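PDB 2NN5: hypothetical protein EF_2215 from Enterococcus faecalis, which is of unknown function but belongs to the AHA1 family, related to the C-terminal domain of Hsp90 ATPase activators, and binds magnesium in the crystal. Local coordinates for residues Trp79-Pro84 and Glu88-Thr93; Gln63-Leu68 and Val103-Gly108. One frame throughout, in Å; residues are numbered along the deposited sequence.

Contact 1: residues Trp79-Pro84 and Glu88-Thr93; sequences WRFILP and ETMPFT
The carbonyl oxygen O of W79 receives the amide N of M90, a selenomethionine, at 2.7 Å, while CA of T89 makes a weaker CA-H...O contact with the same oxygen. This is part of the ladder of an antiparallel beta hairpin, strands 78-83 and 86-96, within the large sheet of an Aha1-like fold. The return bond from W79 N to O of M90 measures 3.0 Å and completes one hydrogen-bonded pair. F81 and E88 form the next: F81 N reaches O of E88 at 2.8 Å, and E88 N reaches O of F81 at 2.9 Å. Between them lies the non-hydrogen-bonded pair R80 and T89, facing away from the W79 side. R80 suits that outer face because its extended chain carries the guanidinium to a salt bridge with E69.

The opposite face carries W79, F81 and M90, with the exposed carboxylate of E88 at its margin. W79 and M90 are both buried there and pack on L68, while the indole NE1 of W79 is satisfied by O of L55. F92 supplies an edge-to-face stack, its ring nearly perpendicular to the indole (81°) with the centroid 5.1 Å from that of the five-membered ring. With CG beside the backbone N (chi1 -78°), the indole of W79 turns a face to F92, whose CE1 lies 3.5 Å from W79 CD1.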
loop_
_atom_site.group_PDB
_atom_site.type_symbol
_atom_site.label_atom_id
_atom_site.label_comp_id
_atom_site.label_asym_id
_atom_site.label_seq_id
_atom_site.Cartn_x
_atom_site.Cartn_y
_atom_site.Cartn_z
ATOM N N TRP A 79 -5.237 0.937 -12.818
ATOM C CA TRP A 79 -5.686 2.057 -11.983
ATOM C C TRP A 79 -5.312 3.349 -12.685
ATOM O O TRP A 79 -4.463 3.355 -13.601
ATOM C CB TRP A 79 -4.980 2.037 -10.657
ATOM C CG TRP A 79 -5.542 0.999 -9.680
ATOM C CD1 TRP A 79 -6.714 0.242 -9.773
ATOM C CD2 TRP A 79 -4.944 0.661 -8.402
ATOM N NE1 TRP A 79 -6.849 -0.569 -8.604
ATOM C CE2 TRP A 79 -5.773 -0.323 -7.778
ATOM C CE3 TRP A 79 -3.759 1.088 -7.732
ATOM C CZ2 TRP A 79 -5.479 -0.830 -6.506
ATOM C CZ3 TRP A 79 -3.466 0.546 -6.439
ATOM C CH2 TRP A 79 -4.328 -0.391 -5.876
ATOM N N ARG A 80 -5.903 4.445 -12.242
ATOM C CA ARG A 80 -5.427 5.769 -12.684
ATOM C C ARG A 80 -5.065 6.559 -11.440
ATOM O O ARG A 80 -5.762 6.428 -10.401
ATOM C CB ARG A 80 -6.509 6.535 -13.402
ATOM C CG ARG A 80 -7.056 5.902 -14.652
ATOM C CD ARG A 80 -7.812 6.961 -15.424
ATOM N NE ARG A 80 -8.481 6.421 -16.603
ATOM C CZ ARG A 80 -9.707 5.912 -16.580
ATOM N NH1 ARG A 80 -10.240 5.469 -17.713
ATOM N NH2 ARG A 80 -10.412 5.871 -15.434
ATOM N N PHE A 81 -4.031 7.381 -11.550
ATOM C CA PHE A 81 -3.641 8.294 -10.471
ATOM C C PHE A 81 -3.970 9.700 -10.940
ATOM O O PHE A 81 -3.513 10.098 -12.011
ATOM C CB PHE A 81 -2.159 8.141 -10.150
ATOM C CG PHE A 81 -1.658 9.074 -9.109
ATOM C CD1 PHE A 81 -1.592 8.670 -7.783
ATOM C CD2 PHE A 81 -1.204 10.333 -9.468
ATOM C CE1 PHE A 81 -1.127 9.514 -6.812
ATOM C CE2 PHE A 81 -0.721 11.182 -8.510
ATOM C CZ PHE A 81 -0.694 10.772 -7.157
ATOM N N ILE A 82 -4.766 10.431 -10.166
ATOM C CA ILE A 82 -5.250 11.729 -10.620
ATOM C C ILE A 82 -4.945 12.791 -9.567
ATOM O O ILE A 82 -5.346 12.663 -8.376
ATOM C CB ILE A 82 -6.788 11.689 -10.812
ATOM C CG1 ILE A 82 -7.199 10.534 -11.724
ATOM C CG2 ILE A 82 -7.302 13.086 -11.202
ATOM C CD1 ILE A 82 -6.717 10.628 -13.100
ATOM N N LEU A 83 -4.307 13.870 -10.031
ATOM C CA LEU A 83 -4.102 15.090 -9.226
ATOM C C LEU A 83 -4.526 16.231 -10.118
ATOM O O LEU A 83 -4.784 16.028 -11.288
ATOM C CB LEU A 83 -2.635 15.229 -8.804
ATOM C CG LEU A 83 -2.225 14.345 -7.612
ATOM C CD1 LEU A 83 -0.727 14.424 -7.405
ATOM C CD2 LEU A 83 -2.998 14.812 -6.385
ATOM N N PRO A 84 -4.655 17.442 -9.559
ATOM C CA PRO A 84 -5.049 18.531 -10.458
ATOM C C PRO A 84 -4.039 18.729 -11.606
ATOM O O PRO A 84 -4.437 18.998 -12.743
ATOM C CB PRO A 84 -5.141 19.739 -9.514
ATOM C CG PRO A 84 -5.406 19.116 -8.149
ATOM C CD PRO A 84 -4.560 17.873 -8.146
ATOM N N GLU A 88 -2.052 9.795 -14.512
ATOM C CA GLU A 88 -1.279 8.736 -15.148
ATOM C C GLU A 88 -2.033 7.429 -15.013
ATOM O O GLU A 88 -2.762 7.228 -14.047
ATOM C CB GLU A 88 0.091 8.593 -14.485
ATOM C CG GLU A 88 1.077 7.791 -15.272
ATOM C CD GLU A 88 2.444 7.809 -14.635
ATOM O OE1 GLU A 88 2.509 7.862 -13.380
ATOM O OE2 GLU A 88 3.428 7.774 -15.406
ATOM N N THR A 89 -1.914 6.568 -15.993
ATOM C CA THR A 89 -2.485 5.228 -15.811
ATOM C C THR A 89 -1.424 4.273 -15.305
ATOM O O THR A 89 -0.217 4.431 -15.548
ATOM C CB THR A 89 -3.071 4.611 -17.052
ATOM O OG1 THR A 89 -2.014 4.363 -17.973
ATOM C CG2 THR A 89 -4.180 5.495 -17.653
HETATM N N MSE A 90 -1.891 3.278 -14.538
HETATM C CA MSE A 90 -1.025 2.317 -13.854
HETATM C C MSE A 90 -1.474 0.902 -14.237
HETATM O O MSE A 90 -2.402 0.369 -13.619
HETATM C CB MSE A 90 -1.145 2.534 -12.348
HETATM C CG MSE A 90 -0.860 3.977 -11.933
HETATM SE SE MSE A 90 -1.346 4.365 -10.092
HETATM C CE MSE A 90 -0.107 5.856 -9.868
ATOM N N PRO A 91 -0.886 0.341 -15.289
ATOM C CA PRO A 91 -1.353 -0.964 -15.715
ATOM C C PRO A 91 -1.159 -2.067 -14.657
ATOM O O PRO A 91 -0.160 -2.104 -13.928
ATOM C CB PRO A 91 -0.533 -1.231 -16.993
ATOM C CG PRO A 91 -0.136 0.156 -17.467
ATOM C CD PRO A 91 0.102 0.918 -16.218
ATOM N N PHE A 92 -2.135 -2.965 -14.575
ATOM C CA PHE A 92 -1.981 -4.168 -13.751
ATOM C C PHE A 92 -0.937 -5.070 -14.398
ATOM O O PHE A 92 -0.968 -5.307 -15.604
ATOM C CB PHE A 92 -3.262 -4.967 -13.645
ATOM C CG PHE A 92 -4.384 -4.241 -12.939
ATOM C CD1 PHE A 92 -4.173 -3.063 -12.196
ATOM C CD2 PHE A 92 -5.695 -4.749 -12.998
ATOM C CE1 PHE A 92 -5.223 -2.467 -11.473
ATOM C CE2 PHE A 92 -6.717 -4.135 -12.322
ATOM C CZ PHE A 92 -6.513 -2.968 -11.568
ATOM N N THR A 93 -0.037 -5.609 -13.588
ATOM C CA THR A 93 0.939 -6.552 -14.086
ATOM C C THR A 93 0.522 -7.973 -13.703
ATOM O O THR A 93 1.056 -8.944 -14.260
ATOM C CB THR A 93 2.350 -6.238 -13.501
ATOM O OG1 THR A 93 2.266 -6.250 -12.058
ATOM C CG2 THR A 93 2.836 -4.836 -13.982
#

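Contact 2: residues Gln63-Leu68 and Val103-Gly108; sequences QWFPEL and VTWDTG
W105 and F65 reach toward each other from opposite directions, joining the end of strand 100-105 to the turn after helix 58-64 in the core of what is probably a helix-grip fold, as in other SRPBCC proteins. From CB of W105 the side chain sets out with CG anti to the backbone N (chi1 -174°), which sends the indole inward from the strand. At one side of the rings NE1 donates to OD1 of D141, on helix 138-157. Farther out, CZ2 comes within 4.2 Å of CZ of F65, and at the tip CH2 meets F65 CZ at 3.6 Å and F65 CE2 at 3.8 Å. CZ3 finds CD2 of L68 at 4.3 Å, a methyl lying near the indole plane at its edge. The two aromatic groups meet rim to rim with planes inclined at 63°, neither over the other, and W145 makes edge-to-face contacts with both.

Tight turns present these side chains. A type I turn closed by L68 N to O of F65 folds L68 back, so that its CG sits over one face of the F65 ring, displaced toward the rim. Beyond W105 comes a type II' turn; D106 takes the positive-phi position (phi 59°) often given to glycine, and its OD1 accepts T107 N at 2.9 Å. Across the contact the touching atoms are all carbon, so dispersion and exclusion of water should supply the cohesion, while the bond to D141 satisfies the buried indole N-H and helps fix the ring's rotation.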
loop_
_atom_site.group_PDB
_atom_site.type_symbol
_atom_site.label_atom_id
_atom_site.label_comp_id
_atom_site.label_asym_id
_atom_site.label_seq_id
_atom_site.Cartn_x
_atom_site.Cartn_y
_atom_site.Cartn_z
ATOM N N GLN A 63 -11.603 5.787 -0.428
ATOM C CA GLN A 63 -11.665 5.933 1.040
ATOM C C GLN A 63 -10.301 5.857 1.697
ATOM O O GLN A 63 -10.122 6.332 2.830
ATOM C CB GLN A 63 -12.575 4.866 1.680
ATOM C CG GLN A 63 -14.045 5.012 1.249
ATOM C CD GLN A 63 -14.913 3.890 1.794
ATOM O OE1 GLN A 63 -15.623 3.227 1.063
ATOM N NE2 GLN A 63 -14.850 3.691 3.078
ATOM N N TRP A 64 -9.349 5.197 1.040
ATOM C CA TRP A 64 -8.039 5.036 1.646
ATOM C C TRP A 64 -6.930 5.645 0.802
ATOM O O TRP A 64 -5.860 5.948 1.346
ATOM C CB TRP A 64 -7.771 3.570 2.003
ATOM C CG TRP A 64 -7.697 2.634 0.837
ATOM C CD1 TRP A 64 -8.761 2.051 0.179
ATOM C CD2 TRP A 64 -6.508 2.112 0.231
ATOM N NE1 TRP A 64 -8.281 1.232 -0.858
ATOM C CE2 TRP A 64 -6.907 1.252 -0.833
ATOM C CE3 TRP A 64 -5.144 2.282 0.476
ATOM C CZ2 TRP A 64 -5.987 0.614 -1.656
ATOM C CZ3 TRP A 64 -4.229 1.608 -0.348
ATOM C CH2 TRP A 64 -4.661 0.826 -1.410
ATOM N N PHE A 65 -7.153 5.819 -0.519
ATOM C CA PHE A 65 -6.127 6.433 -1.364
ATOM C C PHE A 65 -6.886 7.330 -2.363
ATOM O O PHE A 65 -7.170 6.923 -3.488
ATOM C CB PHE A 65 -5.244 5.354 -2.035
ATOM C CG PHE A 65 -3.923 5.867 -2.531
ATOM C CD1 PHE A 65 -3.737 7.231 -2.902
ATOM C CD2 PHE A 65 -2.845 5.023 -2.591
ATOM C CE1 PHE A 65 -2.499 7.675 -3.385
ATOM C CE2 PHE A 65 -1.603 5.452 -3.071
ATOM C CZ PHE A 65 -1.425 6.781 -3.459
ATOM N N PRO A 66 -7.202 8.572 -1.934
ATOM C CA PRO A 66 -8.127 9.437 -2.644
ATOM C C PRO A 66 -7.767 9.767 -4.089
ATOM O O PRO A 66 -8.662 10.087 -4.904
ATOM C CB PRO A 66 -8.160 10.726 -1.777
ATOM C CG PRO A 66 -7.748 10.325 -0.497
ATOM C CD PRO A 66 -6.797 9.157 -0.633
ATOM N N GLU A 67 -6.481 9.709 -4.398
ATOM C CA GLU A 67 -5.997 10.070 -5.750
ATOM C C GLU A 67 -6.199 8.946 -6.752
ATOM O O GLU A 67 -6.049 9.145 -7.968
ATOM C CB GLU A 67 -4.511 10.381 -5.684
ATOM C CG GLU A 67 -4.217 11.702 -4.933
ATOM C CD GLU A 67 -4.200 11.590 -3.436
ATOM O OE1 GLU A 67 -4.240 10.471 -2.870
ATOM O OE2 GLU A 67 -4.111 12.680 -2.815
ATOM N N LEU A 68 -6.515 7.736 -6.268
ATOM C CA LEU A 68 -6.671 6.591 -7.187
ATOM C C LEU A 68 -8.099 6.371 -7.653
ATOM O O LEU A 68 -9.059 6.677 -6.950
ATOM C CB LEU A 68 -6.184 5.296 -6.521
ATOM C CG LEU A 68 -4.705 5.270 -6.147
ATOM C CD1 LEU A 68 -4.410 3.915 -5.450
ATOM C CD2 LEU A 68 -3.849 5.346 -7.377
ATOM N N VAL A 103 0.477 -4.001 -9.649
ATOM C CA VAL A 103 0.226 -2.706 -10.340
ATOM C C VAL A 103 1.522 -1.954 -10.553
ATOM O O VAL A 103 2.386 -1.957 -9.680
ATOM C CB VAL A 103 -0.763 -1.795 -9.503
ATOM C CG1 VAL A 103 -1.262 -0.657 -10.368
ATOM C CG2 VAL A 103 -1.945 -2.575 -8.965
ATOM N N THR A 104 1.649 -1.369 -11.729
ATOM C CA THR A 104 2.829 -0.540 -11.942
ATOM C C THR A 104 2.736 0.694 -11.053
ATOM O O THR A 104 1.696 1.257 -10.769
ATOM C CB THR A 104 3.212 -0.334 -13.436
ATOM O OG1 THR A 104 3.406 1.030 -13.811
ATOM C CG2 THR A 104 2.371 -1.149 -14.372
ATOM N N TRP A 105 3.892 1.061 -10.512
ATOM C CA TRP A 105 3.936 2.182 -9.592
ATOM C C TRP A 105 5.249 2.947 -9.775
ATOM O O TRP A 105 6.314 2.411 -9.464
ATOM C CB TRP A 105 3.816 1.708 -8.158
ATOM C CG TRP A 105 3.726 2.839 -7.204
ATOM C CD1 TRP A 105 4.704 3.277 -6.352
ATOM C CD2 TRP A 105 2.589 3.648 -6.979
ATOM N NE1 TRP A 105 4.246 4.368 -5.636
ATOM C CE2 TRP A 105 2.933 4.602 -5.993
ATOM C CE3 TRP A 105 1.283 3.634 -7.495
ATOM C CZ2 TRP A 105 2.008 5.554 -5.517
ATOM C CZ3 TRP A 105 0.368 4.569 -7.019
ATOM C CH2 TRP A 105 0.740 5.540 -6.053
ATOM N N ASP A 106 5.168 4.168 -10.307
ATOM C CA ASP A 106 6.399 4.959 -10.557
ATOM C C ASP A 106 7.189 4.032 -11.537
ATOM O O ASP A 106 6.630 3.475 -12.522
ATOM C CB ASP A 106 7.128 5.239 -9.200
ATOM C CG ASP A 106 8.111 6.434 -9.225
ATOM O OD1 ASP A 106 9.130 6.348 -9.940
ATOM O OD2 ASP A 106 7.898 7.419 -8.438
ATOM N N THR A 107 8.485 3.828 -11.296
ATOM C CA THR A 107 9.276 2.958 -12.183
ATOM C C THR A 107 9.337 1.512 -11.660
ATOM O O THR A 107 10.058 0.680 -12.201
ATOM C CB THR A 107 10.723 3.487 -12.294
ATOM O OG1 THR A 107 11.307 3.453 -10.987
ATOM C CG2 THR A 107 10.788 4.937 -12.919
ATOM N N GLY A 108 8.579 1.213 -10.596
ATOM C CA GLY A 108 8.547 -0.142 -10.026
ATOM C C GLY A 108 7.146 -0.733 -10.007
ATOM O O GLY A 108 6.343 -0.476 -10.900
#

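Overall arrangement
From the N terminus, the chain leaves helix 58-64, makes the turn at 63-68 and enters strand 68-72, at the outer edge of the sheet. Strand 78-83 follows and turns back into 86-96; contact 1 closes this short hairpin. The chain then runs through strand 100-105 into the turn at 105-108, where contact 2 closes a longer loop of 34 intervening residues, with contact 1 nested inside it. The two join directly on both sides: I82 N probably bonds to O of E67, and T104 N to O of P91. Contact 1 thus ties neighbouring strands, whereas contact 2 reaches from strand 100-105 past the hairpin to the turn that links helix to sheet.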